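Side-chain contacts in orotidine 5'-phosphate decarboxylase (Sulfolobus solfataricus, PDB 4DBD), which probably catalyses the decarboxylation of orotidine 5'-monophosphate to uridine 5'-monophosphate, the last step of de novo UMP synthesis: residues I72-S77 against K98-A103; V130-S135 against R154-M159; Q151-R154 against T160-S163; G171-A176 against R201-I206. All blocks are in the same frame, centred on the assembly; numbering follows the deposited sequence.

Interaction 1 (I72-S77 against K98-A103); sequences IVERLS and KRYLDA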
loop_
_atom_site.group_PDB
_atom_site.type_symbol
_atom_site.label_atom_id
_atom_site.label_comp_id
_atom_site.label_asym_id
_atom_site.label_seq_id
_atom_site.Cartn_x
_atom_site.Cartn_y
_atom_site.Cartn_z
ATOM N N ILE A 72 -8.775 1.456 -6.555
ATOM C CA ILE A 72 -8.909 1.352 -5.114
ATOM C C ILE A 72 -9.769 2.472 -4.544
ATOM O O ILE A 72 -10.747 2.209 -3.834
ATOM C CB ILE A 72 -7.525 1.365 -4.446
ATOM C CG1 ILE A 72 -6.755 0.100 -4.824
ATOM C CG2 ILE A 72 -7.654 1.489 -2.933
ATOM C CD1 ILE A 72 -5.279 0.127 -4.445
ATOM N N VAL A 73 -9.429 3.722 -4.847
ATOM C CA VAL A 73 -10.100 4.833 -4.177
ATOM C C VAL A 73 -11.543 5.035 -4.625
ATOM O O VAL A 73 -12.348 5.604 -3.891
ATOM C CB VAL A 73 -9.334 6.177 -4.296
ATOM C CG1 VAL A 73 -7.888 6.055 -3.727
ATOM C CG2 VAL A 73 -9.328 6.672 -5.716
ATOM N N GLU A 74 -11.888 4.582 -5.821
ATOM C CA GLU A 74 -13.272 4.779 -6.259
ATOM C C GLU A 74 -14.242 3.901 -5.456
ATOM O O GLU A 74 -15.438 4.174 -5.415
ATOM C CB GLU A 74 -13.434 4.594 -7.777
ATOM C CG GLU A 74 -13.391 3.165 -8.260
ATOM C CD GLU A 74 -13.284 3.066 -9.779
ATOM O OE1 GLU A 74 -13.312 4.114 -10.463
ATOM O OE2 GLU A 74 -13.160 1.930 -10.288
ATOM N N ARG A 75 -13.707 2.882 -4.787
ATOM C CA ARG A 75 -14.492 2.021 -3.899
ATOM C C ARG A 75 -14.494 2.528 -2.453
ATOM O O ARG A 75 -14.962 1.834 -1.549
ATOM C CB ARG A 75 -13.954 0.579 -3.928
ATOM C CG ARG A 75 -14.350 -0.242 -5.157
ATOM C CD ARG A 75 -13.687 0.242 -6.427
ATOM N NE ARG A 75 -13.056 -0.859 -7.162
ATOM C CZ ARG A 75 -12.711 -0.817 -8.448
ATOM N NH1 ARG A 75 -12.936 0.270 -9.167
ATOM N NH2 ARG A 75 -12.145 -1.871 -9.020
ATOM N N LEU A 76 -13.981 3.737 -2.241
ATOM C CA LEU A 76 -13.852 4.305 -0.900
ATOM C C LEU A 76 -14.363 5.747 -0.844
ATOM O O LEU A 76 -13.815 6.584 -0.123
ATOM C CB LEU A 76 -12.382 4.247 -0.445
ATOM C CG LEU A 76 -11.693 2.886 -0.539
ATOM C CD1 LEU A 76 -10.169 3.041 -0.615
ATOM C CD2 LEU A 76 -12.080 1.969 0.611
ATOM N N SER A 77 -15.429 6.026 -1.591
ATOM C CA SER A 77 -15.932 7.390 -1.753
ATOM C C SER A 77 -16.457 8.049 -0.470
ATOM O O SER A 77 -16.723 9.248 -0.451
ATOM C CB SER A 77 -17.016 7.418 -2.828
ATOM O OG SER A 77 -17.933 6.357 -2.638
ATOM N N LYS A 98 -4.024 12.015 -8.826
ATOM C CA LYS A 98 -4.349 13.412 -8.526
ATOM C C LYS A 98 -5.492 13.926 -9.413
ATOM O O LYS A 98 -6.451 14.526 -8.908
ATOM C CB LYS A 98 -3.099 14.312 -8.610
ATOM C CG LYS A 98 -3.318 15.776 -8.211
ATOM C CD LYS A 98 -3.805 15.912 -6.782
ATOM C CE LYS A 98 -3.562 17.315 -6.227
ATOM N NZ LYS A 98 -3.986 18.410 -7.150
ATOM N N ARG A 99 -5.402 13.679 -10.721
ATOM C CA ARG A 99 -6.460 14.086 -11.636
ATOM C C ARG A 99 -7.789 13.490 -11.178
ATOM O O ARG A 99 -8.824 14.161 -11.180
ATOM C CB ARG A 99 -6.164 13.630 -13.079
ATOM C CG ARG A 99 -4.760 13.941 -13.602
ATOM C CD ARG A 99 -4.609 15.362 -14.151
ATOM N NE ARG A 99 -4.610 16.369 -13.094
ATOM C CZ ARG A 99 -3.598 16.578 -12.255
ATOM N NH1 ARG A 99 -2.497 15.833 -12.332
ATOM N NH2 ARG A 99 -3.696 17.524 -11.330
ATOM N N TYR A 100 -7.761 12.219 -10.795
ATOM C CA TYR A 100 -8.971 11.537 -10.365
ATOM C C TYR A 100 -9.562 12.138 -9.094
ATOM O O TYR A 100 -10.771 12.383 -9.007
ATOM C CB TYR A 100 -8.725 10.050 -10.140
ATOM C CG TYR A 100 -9.977 9.375 -9.656
ATOM C CD1 TYR A 100 -10.946 8.952 -10.553
ATOM C CD2 TYR A 100 -10.218 9.206 -8.298
ATOM C CE1 TYR A 100 -12.116 8.358 -10.116
ATOM C CE2 TYR A 100 -11.395 8.604 -7.843
ATOM C CZ TYR A 100 -12.337 8.186 -8.765
ATOM O OH TYR A 100 -13.506 7.592 -8.341
ATOM N N LEU A 101 -8.712 12.362 -8.099
ATOM C CA LEU A 101 -9.191 12.863 -6.818
ATOM C C LEU A 101 -9.733 14.278 -6.989
ATOM O O LEU A 101 -10.769 14.618 -6.405
ATOM C CB LEU A 101 -8.074 12.813 -5.759
ATOM C CG LEU A 101 -7.606 11.407 -5.366
ATOM C CD1 LEU A 101 -6.377 11.443 -4.421
ATOM C CD2 LEU A 101 -8.703 10.561 -4.758
ATOM N N ASP A 102 -9.050 15.087 -7.805
ATOM C CA ASP A 102 -9.498 16.447 -8.093
ATOM C C ASP A 102 -10.913 16.449 -8.678
ATOM O O ASP A 102 -11.765 17.226 -8.249
ATOM C CB ASP A 102 -8.547 17.148 -9.074
ATOM C CG ASP A 102 -7.292 17.673 -8.404
ATOM O OD1 ASP A 102 -7.252 17.709 -7.157
ATOM O OD2 ASP A 102 -6.347 18.054 -9.129
ATOM N N ALA A 103 -11.147 15.578 -9.661
ATOM C CA ALA A 103 -12.450 15.483 -10.335
ATOM C C ALA A 103 -13.548 15.006 -9.404
ATOM O O ALA A 103 -14.724 15.298 -9.623
ATOM C CB ALA A 103 -12.367 14.560 -11.534
#
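Val73 and Glu74, near the end of helix 66-73, receive the aromatic side chain of Tyr100 from helix 90-103. The Val73 methyl CG2 lies 3.5 Å from Tyr100 CE2, approaching the ring obliquely, and also borders Leu101 CD2 at 4.1 Å. Farther out along the ring, Tyr100 OH comes within 3.1 Å of Glu74 CB, a tight packing contact with the root of the glutamate rather than with its carboxylate. The two side chains cross nearly at right angles. In Tyr100, CG is anti to the backbone N (chi1 178°), which points the ring toward Val73 and Glu74. With an alanine here the ring would be gone, and Val73 CG2 and Glu74 CB would probably face a gap, leaving Leu101 as the one remaining apolar partner across the contact. Behind this first shell, a type I turn from Val73 to Leu76, closed by Leu76 N to Val73 O at 3.0 Å, probably helps to place Glu74. Val73 and Leu101 both rest on Phe82 of strand 81-85, while Arg75 turns to a salt bridge with Asp38 of the second subunit. The arrangement is that of neighbouring outer helices in a TIM barrel, packed side by side over the strand that runs between them in sequence.

Interaction 2 (V130-S135 against R154-M159); sequences VIREIS and RDFEKM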
loop_
_atom_site.group_PDB
_atom_site.type_symbol
_atom_site.label_atom_id
_atom_site.label_comp_id
_atom_site.label_asym_id
_atom_site.label_seq_id
_atom_site.Cartn_x
_atom_site.Cartn_y
_atom_site.Cartn_z
ATOM N N VAL A 130 8.690 15.365 -5.993
ATOM C CA VAL A 130 7.395 14.748 -6.257
ATOM C C VAL A 130 6.288 15.580 -5.621
ATOM O O VAL A 130 5.258 15.858 -6.249
ATOM C CB VAL A 130 7.353 13.301 -5.748
ATOM C CG1 VAL A 130 5.953 12.759 -5.840
ATOM C CG2 VAL A 130 8.319 12.439 -6.550
ATOM N N ILE A 131 6.486 15.978 -4.367
ATOM C CA ILE A 131 5.459 16.753 -3.675
ATOM C C ILE A 131 5.228 18.094 -4.365
ATOM O O ILE A 131 4.093 18.541 -4.516
ATOM C CB ILE A 131 5.805 16.946 -2.178
ATOM C CG1 ILE A 131 5.739 15.592 -1.464
ATOM C CG2 ILE A 131 4.867 17.943 -1.532
ATOM C CD1 ILE A 131 6.387 15.580 -0.076
ATOM N N ARG A 132 6.308 18.733 -4.795
ATOM C CA ARG A 132 6.187 19.992 -5.535
ATOM C C ARG A 132 5.408 19.876 -6.851
ATOM O O ARG A 132 4.597 20.742 -7.168
ATOM C CB ARG A 132 7.567 20.595 -5.782
ATOM C CG ARG A 132 8.238 21.066 -4.519
ATOM C CD ARG A 132 9.715 21.313 -4.763
ATOM N NE ARG A 132 10.379 21.789 -3.560
ATOM C CZ ARG A 132 11.566 21.361 -3.145
ATOM N NH1 ARG A 132 12.234 20.454 -3.848
ATOM N NH2 ARG A 132 12.088 21.849 -2.031
ATOM N N GLU A 133 5.645 18.810 -7.612
ATOM C CA GLU A 133 4.914 18.605 -8.865
ATOM C C GLU A 133 3.426 18.348 -8.638
ATOM O O GLU A 133 2.579 18.883 -9.346
ATOM C CB GLU A 133 5.505 17.445 -9.666
ATOM C CG GLU A 133 6.811 17.754 -10.359
ATOM C CD GLU A 133 7.311 16.583 -11.181
ATOM O OE1 GLU A 133 6.514 15.651 -11.430
ATOM O OE2 GLU A 133 8.501 16.586 -11.569
ATOM N N ILE A 134 3.117 17.520 -7.646
ATOM C CA ILE A 134 1.749 17.066 -7.406
ATOM C C ILE A 134 0.916 18.098 -6.661
ATOM O O ILE A 134 -0.271 18.257 -6.936
ATOM C CB ILE A 134 1.740 15.721 -6.636
ATOM C CG1 ILE A 134 2.299 14.607 -7.527
ATOM C CG2 ILE A 134 0.332 15.366 -6.154
ATOM C CD1 ILE A 134 1.351 14.176 -8.649
ATOM N N SER A 135 1.543 18.809 -5.731
ATOM C CA SER A 135 0.856 19.830 -4.949
ATOM C C SER A 135 -0.365 19.266 -4.221
ATOM O O SER A 135 -1.496 19.706 -4.452
ATOM C CB SER A 135 0.462 21.012 -5.845
ATOM O OG SER A 135 -0.170 22.029 -5.089
ATOM N N ARG A 154 9.027 24.489 6.757
ATOM C CA ARG A 154 9.759 25.562 6.088
ATOM C C ARG A 154 9.595 25.465 4.573
ATOM O O ARG A 154 9.326 26.465 3.902
ATOM C CB ARG A 154 11.249 25.476 6.450
ATOM C CG ARG A 154 12.180 26.180 5.461
ATOM C CD ARG A 154 13.619 25.687 5.587
ATOM N NE ARG A 154 13.840 24.388 4.949
ATOM C CZ ARG A 154 14.842 23.569 5.261
ATOM N NH1 ARG A 154 15.703 23.916 6.213
ATOM N NH2 ARG A 154 14.982 22.402 4.635
ATOM N N ASP A 155 9.761 24.254 4.045
ATOM C CA ASP A 155 9.746 24.024 2.603
ATOM C C ASP A 155 8.343 24.085 2.009
ATOM O O ASP A 155 8.178 24.312 0.819
ATOM C CB ASP A 155 10.376 22.670 2.270
ATOM C CG ASP A 155 11.847 22.594 2.642
ATOM O OD1 ASP A 155 12.484 23.655 2.860
ATOM O OD2 ASP A 155 12.371 21.459 2.713
ATOM N N PHE A 156 7.333 23.874 2.842
ATOM C CA PHE A 156 5.956 23.816 2.367
ATOM C C PHE A 156 5.033 24.544 3.341
ATOM O O PHE A 156 4.202 23.933 4.010
ATOM C CB PHE A 156 5.524 22.352 2.151
ATOM C CG PHE A 156 6.402 21.594 1.174
ATOM C CD1 PHE A 156 6.141 21.631 -0.194
ATOM C CD2 PHE A 156 7.486 20.851 1.619
ATOM C CE1 PHE A 156 6.949 20.944 -1.093
ATOM C CE2 PHE A 156 8.303 20.160 0.724
ATOM C CZ PHE A 156 8.037 20.212 -0.638
ATOM N N GLU A 157 5.185 25.862 3.413
ATOM C CA GLU A 157 4.480 26.663 4.409
ATOM C C GLU A 157 2.947 26.528 4.389
ATOM O O GLU A 157 2.307 26.626 5.433
ATOM C CB GLU A 157 4.879 28.140 4.298
ATOM C CG GLU A 157 4.294 28.852 3.087
ATOM C CD GLU A 157 4.185 30.359 3.285
ATOM O OE1 GLU A 157 4.273 30.824 4.447
ATOM O OE2 GLU A 157 4.007 31.076 2.275
ATOM N N LYS A 158 2.356 26.311 3.215
ATOM C CA LYS A 158 0.892 26.282 3.105
ATOM C C LYS A 158 0.268 24.886 3.222
ATOM O O LYS A 158 -0.949 24.750 3.379
ATOM C CB LYS A 158 0.432 26.933 1.791
ATOM C CG LYS A 158 0.528 28.448 1.767
ATOM C CD LYS A 158 -0.188 29.007 0.548
ATOM C CE LYS A 158 -0.106 30.524 0.503
ATOM N NZ LYS A 158 1.305 30.993 0.429
ATOM N N MET A 159 1.105 23.859 3.140
ATOM C CA MET A 159 0.654 22.478 3.173
ATOM C C MET A 159 0.121 22.086 4.547
ATOM O O MET A 159 0.638 22.553 5.567
ATOM C CB MET A 159 1.851 21.584 2.857
ATOM C CG MET A 159 1.471 20.191 2.470
ATOM S SD MET A 159 1.051 20.206 0.739
ATOM C CE MET A 159 2.657 20.491 0.029
HETATM O O HOH W 1 10.069 23.618 -1.532
#
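Ile131 and Arg132 of helix 124-134 meet Phe156 and Met159 directly, but in chain order the second segment makes its first link at Asp155, through a water. Arg132 NE donates to water 1 at 2.7 Å, and the water in turn donates to Asp155 O at 3.1 Å. The Asp155 carboxylate is occupied elsewhere: its OD1 takes a 2.6 Å bond from Arg154 NE, arriving from above the carboxylate plane. At Phe156 the chain leaves helical geometry and the ring turns toward Ile131 and Arg132 of helix 124-134. Arg132 CG sits at the ring edge, 3.7 Å from Phe156 CE1, whereas Ile131 CG2 approaches obliquely and water 1 lies over one face, toward the rim. The Arg132 guanidinium plane is tilted 27° to the ring, and its NH1 is hydrogen-bonded to Asn129 OD1. A type I turn then carries the chain to Met159, whose side chain bends at chi2 (83°) and chi3 (69°) to bring CE within 3.7 Å of Ile131 CG2. Ile131 and Met159 both touch Ile139, so the contact closes over strand 138-141, as successive helices do around a TIM barrel.

Interaction 3 (Q151-R154 against T160-S163); sequences QYRR and TIVS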
loop_
_atom_site.group_PDB
_atom_site.type_symbol
_atom_site.label_atom_id
_atom_site.label_comp_id
_atom_site.label_asym_id
_atom_site.label_seq_id
_atom_site.Cartn_x
_atom_site.Cartn_y
_atom_site.Cartn_z
ATOM N N GLN A 151 11.591 21.301 8.978
ATOM C CA GLN A 151 12.115 21.543 7.639
ATOM C C GLN A 151 11.040 21.417 6.574
ATOM O O GLN A 151 10.960 22.245 5.675
ATOM C CB GLN A 151 13.285 20.601 7.352
ATOM C CG GLN A 151 14.509 20.931 8.203
ATOM C CD GLN A 151 15.385 19.731 8.486
ATOM O OE1 GLN A 151 15.234 18.672 7.870
ATOM N NE2 GLN A 151 16.310 19.887 9.436
ATOM N N TYR A 152 10.201 20.392 6.662
ATOM C CA TYR A 152 9.080 20.331 5.732
ATOM C C TYR A 152 8.131 21.518 5.908
ATOM O O TYR A 152 7.580 22.020 4.933
ATOM C CB TYR A 152 8.338 18.985 5.797
ATOM C CG TYR A 152 8.961 17.950 4.889
ATOM C CD1 TYR A 152 10.065 17.221 5.295
ATOM C CD2 TYR A 152 8.466 17.731 3.609
ATOM C CE1 TYR A 152 10.652 16.284 4.465
ATOM C CE2 TYR A 152 9.049 16.796 2.769
ATOM C CZ TYR A 152 10.139 16.077 3.208
ATOM O OH TYR A 152 10.736 15.147 2.378
ATOM N N ARG A 153 7.962 21.987 7.140
ATOM C CA ARG A 153 7.107 23.149 7.376
ATOM C C ARG A 153 7.704 24.381 6.697
ATOM O O ARG A 153 6.983 25.209 6.144
ATOM C CB ARG A 153 6.909 23.397 8.871
ATOM C CG ARG A 153 6.262 24.742 9.197
ATOM C CD ARG A 153 4.947 24.923 8.462
ATOM N NE ARG A 153 3.943 23.986 8.946
ATOM C CZ ARG A 153 2.922 23.537 8.223
ATOM N NH1 ARG A 153 2.765 23.927 6.965
ATOM N NH2 ARG A 153 2.068 22.681 8.763
ATOM N N ARG A 154 9.027 24.489 6.757
ATOM C CA ARG A 154 9.759 25.562 6.088
ATOM C C ARG A 154 9.595 25.465 4.573
ATOM O O ARG A 154 9.326 26.465 3.902
ATOM C CB ARG A 154 11.249 25.476 6.450
ATOM C CG ARG A 154 12.180 26.180 5.461
ATOM C CD ARG A 154 13.619 25.687 5.587
ATOM N NE ARG A 154 13.840 24.388 4.949
ATOM C CZ ARG A 154 14.842 23.569 5.261
ATOM N NH1 ARG A 154 15.703 23.916 6.213
ATOM N NH2 ARG A 154 14.982 22.402 4.635
ATOM N N THR A 160 -0.910 21.235 4.588
ATOM C CA THR A 160 -1.273 20.570 5.841
ATOM C C THR A 160 -0.244 19.485 6.151
ATOM O O THR A 160 0.017 18.607 5.329
ATOM C CB THR A 160 -2.683 19.945 5.785
ATOM O OG1 THR A 160 -3.636 20.967 5.477
ATOM C CG2 THR A 160 -3.054 19.295 7.120
ATOM N N ILE A 161 0.336 19.545 7.342
ATOM C CA ILE A 161 1.306 18.543 7.762
ATOM C C ILE A 161 0.684 17.694 8.856
ATOM O O ILE A 161 0.189 18.214 9.847
ATOM C CB ILE A 161 2.631 19.203 8.222
ATOM C CG1 ILE A 161 3.256 19.964 7.048
ATOM C CG2 ILE A 161 3.596 18.170 8.808
ATOM C CD1 ILE A 161 4.667 20.510 7.301
ATOM N N VAL A 162 0.679 16.381 8.647
ATOM C CA VAL A 162 0.112 15.443 9.615
ATOM C C VAL A 162 1.214 14.489 10.040
ATOM O O VAL A 162 2.060 14.089 9.220
ATOM C CB VAL A 162 -1.099 14.671 9.044
ATOM C CG1 VAL A 162 -2.240 15.640 8.740
ATOM C CG2 VAL A 162 -0.695 13.872 7.805
ATOM N N SER A 163 1.238 14.166 11.330
ATOM C CA SER A 163 2.379 13.458 11.900
ATOM C C SER A 163 1.967 12.307 12.792
ATOM O O SER A 163 1.469 12.516 13.893
ATOM C CB SER A 163 3.249 14.420 12.716
ATOM O OG SER A 163 3.843 15.397 11.891
#
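In the beta-alpha-beta unit made of strand 138-141, helix 146-155 and strand 160-163, Arg153 of the helix folds over Ile161 of the strand it leads into. The isoleucine pushes its CG1-CD1 arm outward from the barrel, and the guanidinium lies across that arm: Ile161 CD1 stands 3.6 Å above the guanidinium plane, over its centre. Arg153 NH2 reaches 3.4 Å from Ile161 CG1, and Ile161 CD1 also comes within 3.6 Å of Arg153 CA, so the methyl sits in the bend of the arginine chain, touching both CA and CZ. That fit depends on two bends in the arginine chain, at chi2 (55°) and chi3 (67°), which carry the guanidinium off the helix and over Ile161. On the other flank Tyr152 adds its CB, 4.3 Å from Ile161 CD1, before its ring leads away toward strand 107-113, where Ala112 and Val113 meet it. The N-H groups of Arg153 point to partners beyond the contact: NH2 forms a salt bridge with Asp182 OD2, NE bonds to Gly180 O and NH1 to Met159 O. Asp182 OD2 also accepts the backbone N of Ile161, tying the strand to the same carboxylate. Replacing Arg153 by a leucine would probably take the flat cover from Ile161 CD1 and leave Asp182 without this cationic mate and the carbonyls of Gly180 and Met159 without this donor. The guanidinium thus works in two ways, its face covering hydrocarbon while its N-H groups satisfy oxygens, and these bonds are likely to fix its rotation.

Interaction 4 (G171-A176 against R201-I206); sequences GSYGDA and RTINKI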
loop_
_atom_site.group_PDB
_atom_site.type_symbol
_atom_site.label_atom_id
_atom_site.label_comp_id
_atom_site.label_asym_id
_atom_site.label_seq_id
_atom_site.Cartn_x
_atom_site.Cartn_y
_atom_site.Cartn_z
ATOM N N GLY A 171 6.774 9.209 19.803
ATOM C CA GLY A 171 6.372 10.607 19.826
ATOM C C GLY A 171 5.685 11.028 21.120
ATOM O O GLY A 171 4.629 10.478 21.487
ATOM N N SER A 172 6.289 12.001 21.811
ATOM C CA SER A 172 5.696 12.608 23.008
ATOM C C SER A 172 4.612 13.601 22.596
ATOM O O SER A 172 4.881 14.519 21.835
ATOM C CB SER A 172 6.765 13.325 23.822
ATOM O OG SER A 172 6.197 13.974 24.950
ATOM N N TYR A 173 3.392 13.422 23.111
ATOM C CA TYR A 173 2.231 14.148 22.586
ATOM C C TYR A 173 2.425 15.651 22.523
ATOM O O TYR A 173 2.742 16.289 23.535
ATOM C CB TYR A 173 0.966 13.827 23.389
ATOM C CG TYR A 173 0.818 12.359 23.652
ATOM C CD1 TYR A 173 0.477 11.483 22.627
ATOM C CD2 TYR A 173 1.037 11.841 24.916
ATOM C CE1 TYR A 173 0.351 10.132 22.864
ATOM C CE2 TYR A 173 0.907 10.489 25.164
ATOM C CZ TYR A 173 0.570 9.642 24.144
ATOM O OH TYR A 173 0.446 8.294 24.390
ATOM N N GLY A 174 2.208 16.210 21.335
ATOM C CA GLY A 174 2.279 17.642 21.124
ATOM C C GLY A 174 3.603 18.100 20.548
ATOM O O GLY A 174 3.714 19.229 20.070
ATOM N N ASP A 175 4.607 17.229 20.582
ATOM C CA ASP A 175 5.938 17.605 20.092
ATOM C C ASP A 175 5.961 17.829 18.590
ATOM O O ASP A 175 6.746 18.644 18.089
ATOM C CB ASP A 175 6.999 16.553 20.451
ATOM C CG ASP A 175 7.404 16.591 21.917
ATOM O OD1 ASP A 175 6.898 17.442 22.682
ATOM O OD2 ASP A 175 8.250 15.762 22.300
ATOM N N ALA A 176 5.128 17.087 17.867
ATOM C CA ALA A 176 5.081 17.224 16.420
ATOM C C ALA A 176 4.404 18.531 16.044
ATOM O O ALA A 176 4.917 19.289 15.219
ATOM C CB ALA A 176 4.373 16.044 15.788
ATOM N N ARG A 201 -9.170 12.625 25.724
ATOM C CA ARG A 201 -9.315 13.901 26.427
ATOM C C ARG A 201 -8.010 14.320 27.128
ATOM O O ARG A 201 -7.618 15.484 27.098
ATOM C CB ARG A 201 -10.506 13.860 27.399
ATOM C CG ARG A 201 -11.834 13.573 26.692
ATOM C CD ARG A 201 -13.090 13.860 27.531
ATOM N NE ARG A 201 -14.180 14.283 26.643
ATOM C CZ ARG A 201 -15.461 13.926 26.752
ATOM N NH1 ARG A 201 -15.874 13.123 27.727
ATOM N NH2 ARG A 201 -16.338 14.384 25.868
ATOM N N THR A 202 -7.333 13.358 27.742
ATOM C CA THR A 202 -6.070 13.615 28.422
ATOM C C THR A 202 -5.000 14.083 27.427
ATOM O O THR A 202 -4.294 15.071 27.659
ATOM C CB THR A 202 -5.598 12.349 29.145
ATOM O OG1 THR A 202 -6.585 11.946 30.114
ATOM C CG2 THR A 202 -4.259 12.583 29.829
ATOM N N ILE A 203 -4.900 13.373 26.304
ATOM C CA ILE A 203 -3.960 13.727 25.239
ATOM C C ILE A 203 -4.271 15.102 24.649
ATOM O O ILE A 203 -3.364 15.895 24.387
ATOM C CB ILE A 203 -3.982 12.668 24.120
ATOM C CG1 ILE A 203 -3.384 11.352 24.636
ATOM C CG2 ILE A 203 -3.268 13.187 22.868
ATOM C CD1 ILE A 203 -3.674 10.156 23.754
ATOM N N ASN A 204 -5.550 15.381 24.425
ATOM C CA ASN A 204 -5.944 16.706 23.977
ATOM C C ASN A 204 -5.459 17.774 24.952
ATOM O O ASN A 204 -4.930 18.811 24.532
ATOM C CB ASN A 204 -7.463 16.803 23.780
ATOM C CG ASN A 204 -7.918 16.252 22.440
ATOM O OD1 ASN A 204 -7.143 16.196 21.481
ATOM N ND2 ASN A 204 -9.184 15.848 22.365
ATOM N N LYS A 205 -5.629 17.523 26.248
ATOM C CA LYS A 205 -5.169 18.482 27.257
ATOM C C LYS A 205 -3.658 18.685 27.181
ATOM O O LYS A 205 -3.175 19.813 27.211
ATOM C CB LYS A 205 -5.564 18.041 28.673
ATOM C CG LYS A 205 -7.062 18.066 28.951
ATOM C CD LYS A 205 -7.329 17.707 30.407
ATOM C CE LYS A 205 -8.755 17.224 30.618
ATOM N NZ LYS A 205 -8.762 16.012 31.485
ATOM N N ILE A 206 -2.916 17.583 27.096
ATOM C CA ILE A 206 -1.460 17.649 26.974
ATOM C C ILE A 206 -1.045 18.498 25.782
ATOM O O ILE A 206 -0.131 19.329 25.863
ATOM C CB ILE A 206 -0.845 16.241 26.826
ATOM C CG1 ILE A 206 -0.971 15.466 28.142
ATOM C CG2 ILE A 206 0.622 16.332 26.414
ATOM C CD1 ILE A 206 -0.749 13.962 27.999
#
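Tyr173 lays its ring against Ile203 and Ile206, joining the loop after the seventh strand of the TIM barrel to the last long helix, 196-210. One face of the ring is centred on Ile203: CG1 stands 4.2 Å from the ring centroid and only 3° off the normal, a CH-pi contact. CG2 of this isoleucine lies 4.1 Å from Tyr173 CD1, and its CD1, at the end of the CG1 arm, 4.1 Å from Tyr173 CE1. Ile206, one helical turn on, comes in obliquely near the base of the ring, its CD1 at 4.1 Å from Tyr173 CD2 and its CG2 at 3.9 Å from Tyr173 CB. In Ile206 CG2 is anti to the backbone N, which directs it at Tyr173 CB and O. The phenol end leaves the contact for a hydrogen bond with Ser189 OG, while Tyr173 O bonds to Lys210 NZ. Residues 171-174 belong to a predicted substrate-binding stretch, so the packing may help to hold that loop in place. Gly174 follows at the N-cap of helix 175-179, with a phi of 98° that a side chain would strain against the preceding carbonyl. The type II turn around it is closed by Asp175 N to Ser172 O, at 3.0 Å.

How the interactions relate
The four contacts follow the chain around the barrel. Interactions 1 and 2, with centres about 20 Å apart, meet where Lys98 CE packs 3.5 Å from Ile134 O. Interactions 2 and 3 are close neighbours, centres about 9 Å apart, since both use helix 146-155 and share Arg154; Ile131 CD1 packs 4.1 Å from Tyr152 CE2 between them. Interaction 3 then touches interaction 4 through Ser163 CB and Ala176 CB at 3.7 Å. Interactions 1 and 4 lie on opposite sides of the chain's centre, about 32 Å between centres. Interaction 4 contains predicted substrate-binding residues, and Val73 of interaction 1 lies about 10 Å, side chain to side chain, from the predicted active-site Asp64.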